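Local coordinates for single-stranded DNA-binding protein (Thermus thermophilus, PDB 2CWA), which probably binds single-stranded DNA and recruits partner proteins to it during replication, recombination and repair, at residues I29-L34 / R55-G60. Residues are numbered along the deposited sequence; the frame is centred on the assembly and turned at random.
Sequences ILDLTL and RVRLLG
Asp31 and Arg57, a non-hydrogen-bonded pair of the antiparallel hairpin formed by strands 28-39 and 49-59, meet in a side-on, two-pronged salt bridge. Asp31 OD1 accepts from Arg57 NE at 2.8 Å and lies almost in the guanidinium plane, and NH2 reaches OD2 at 3.1 Å; both oxygens offer syn lone pairs, and the two flat groups are nearly coplanar (30°). The arginine leaves the backbone with CG anti to N (chi1 171°) and bends at chi3, which turns NE toward the Asp31 carboxylate. Ile29 CG2 rests on one guanidinium face, 3.5 Å from Arg57 NE, while Ile29 CG1 packs against Leu59 CD2. A leucine in place of Arg57 would probably leave the Asp31 carboxylate without its charged mate and free to turn. On either side of this pair along the strands, Leu30 with Leu58 and Leu32 with Val56 exchange paired backbone hydrogen bonds, Leu58 N to Leu30 O being 2.8 Å. Their side chains turn to the opposite face, where Leu30 CB meets Leu58 CB at 4.0 Å and Trp66 touches both leucines. Strands 5-22 and 96-107 flank the hairpin within this OB-fold barrel. The two-nitrogen grip fixes the carboxylate's rotation and ties the strands opposite their buried aliphatic face.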
loop_
_atom_site.group_PDB
_atom_site.type_symbol
_atom_site.label_atom_id
_atom_site.label_comp_id
_atom_site.label_asym_id
_atom_site.label_seq_id
_atom_site.Cartn_x
_atom_site.Cartn_y
_atom_site.Cartn_z
ATOM N N ILE A 29 5.647 -10.460 16.285
ATOM C CA ILE A 29 5.177 -9.354 15.464
ATOM C C ILE A 29 6.403 -8.591 14.985
ATOM O O ILE A 29 7.173 -8.073 15.794
ATOM C CB ILE A 29 4.265 -8.397 16.260
ATOM C CG1 ILE A 29 3.051 -9.159 16.795
ATOM C CG2 ILE A 29 3.814 -7.236 15.367
ATOM C CD1 ILE A 29 2.126 -8.325 17.657
ATOM N N LEU A 30 6.601 -8.554 13.671
ATOM C CA LEU A 30 7.739 -7.851 13.106
ATOM C C LEU A 30 7.252 -6.725 12.211
ATOM O O LEU A 30 6.703 -6.969 11.134
ATOM C CB LEU A 30 8.619 -8.805 12.300
ATOM C CG LEU A 30 9.907 -8.207 11.718
ATOM C CD1 LEU A 30 10.741 -7.587 12.827
ATOM C CD2 LEU A 30 10.698 -9.288 11.007
ATOM N N ASP A 31 7.430 -5.491 12.670
ATOM C CA ASP A 31 7.019 -4.339 11.885
ATOM C C ASP A 31 8.232 -3.820 11.136
ATOM O O ASP A 31 9.299 -3.610 11.721
ATOM C CB ASP A 31 6.437 -3.245 12.782
ATOM C CG ASP A 31 5.056 -3.594 13.302
ATOM O OD1 ASP A 31 4.242 -4.124 12.512
ATOM O OD2 ASP A 31 4.777 -3.331 14.492
ATOM N N LEU A 32 8.068 -3.638 9.830
ATOM C CA LEU A 32 9.148 -3.155 8.982
ATOM C C LEU A 32 8.672 -1.945 8.193
ATOM O O LEU A 32 7.477 -1.758 7.985
ATOM C CB LEU A 32 9.588 -4.251 7.996
ATOM C CG LEU A 32 9.999 -5.622 8.540
ATOM C CD1 LEU A 32 8.761 -6.420 8.904
ATOM C CD2 LEU A 32 10.795 -6.371 7.492
ATOM N N THR A 33 9.614 -1.117 7.763
ATOM C CA THR A 33 9.273 0.049 6.970
ATOM C C THR A 33 10.031 -0.119 5.665
ATOM O O THR A 33 11.261 -0.141 5.657
ATOM C CB THR A 33 9.716 1.364 7.655
ATOM O OG1 THR A 33 9.062 1.486 8.925
ATOM C CG2 THR A 33 9.338 2.566 6.797
ATOM N N LEU A 34 9.290 -0.283 4.573
ATOM C CA LEU A 34 9.903 -0.444 3.258
ATOM C C LEU A 34 9.850 0.892 2.556
ATOM O O LEU A 34 8.834 1.582 2.595
ATOM C CB LEU A 34 9.161 -1.492 2.415
ATOM C CG LEU A 34 9.570 -2.953 2.633
ATOM C CD1 LEU A 34 9.247 -3.362 4.065
ATOM C CD2 LEU A 34 8.834 -3.850 1.630
ATOM N N ARG A 55 4.727 0.915 5.990
ATOM C CA ARG A 55 4.909 0.077 7.164
ATOM C C ARG A 55 4.234 -1.256 6.869
ATOM O O ARG A 55 3.075 -1.298 6.459
ATOM C CB ARG A 55 4.280 0.728 8.395
ATOM C CG ARG A 55 4.995 2.001 8.844
ATOM C CD ARG A 55 4.543 2.444 10.232
ATOM N NE ARG A 55 3.200 3.024 10.236
ATOM C CZ ARG A 55 2.894 4.216 9.727
ATOM N NH1 ARG A 55 3.834 4.968 9.166
ATOM N NH2 ARG A 55 1.645 4.660 9.787
ATOM N N VAL A 56 4.969 -2.340 7.064
ATOM C CA VAL A 56 4.434 -3.670 6.813
ATOM C C VAL A 56 4.579 -4.503 8.075
ATOM O O VAL A 56 5.561 -4.368 8.799
ATOM C CB VAL A 56 5.194 -4.366 5.672
ATOM C CG1 VAL A 56 4.608 -5.723 5.421
ATOM C CG2 VAL A 56 5.123 -3.523 4.402
ATOM N N ARG A 57 3.607 -5.372 8.328
ATOM C CA ARG A 57 3.654 -6.217 9.514
ATOM C C ARG A 57 3.679 -7.707 9.213
ATOM O O ARG A 57 2.772 -8.238 8.569
ATOM C CB ARG A 57 2.465 -5.916 10.424
ATOM C CG ARG A 57 2.308 -6.901 11.576
ATOM C CD ARG A 57 1.300 -6.389 12.596
ATOM N NE ARG A 57 1.813 -5.228 13.314
ATOM C CZ ARG A 57 1.153 -4.587 14.274
ATOM N NH1 ARG A 57 -0.059 -4.994 14.637
ATOM N NH2 ARG A 57 1.709 -3.544 14.876
ATOM N N LEU A 58 4.732 -8.366 9.679
ATOM C CA LEU A 58 4.891 -9.810 9.531
ATOM C C LEU A 58 4.481 -10.418 10.870
ATOM O O LEU A 58 4.700 -9.803 11.913
ATOM C CB LEU A 58 6.347 -10.168 9.257
ATOM C CG LEU A 58 6.843 -10.280 7.818
ATOM C CD1 LEU A 58 8.331 -10.603 7.831
ATOM C CD2 LEU A 58 6.073 -11.372 7.091
ATOM N N LEU A 59 3.891 -11.611 10.844
ATOM C CA LEU A 59 3.472 -12.277 12.080
ATOM C C LEU A 59 3.961 -13.722 12.157
ATOM O O LEU A 59 4.445 -14.290 11.176
ATOM C CB LEU A 59 1.943 -12.294 12.202
ATOM C CG LEU A 59 1.124 -11.007 12.244
ATOM C CD1 LEU A 59 -0.358 -11.365 12.347
ATOM C CD2 LEU A 59 1.553 -10.153 13.430
ATOM N N GLY A 60 3.834 -14.302 13.348
ATOM C CA GLY A 60 4.201 -15.693 13.567
ATOM C C GLY A 60 5.520 -16.216 13.049
ATOM O O GLY A 60 6.560 -15.570 13.180
#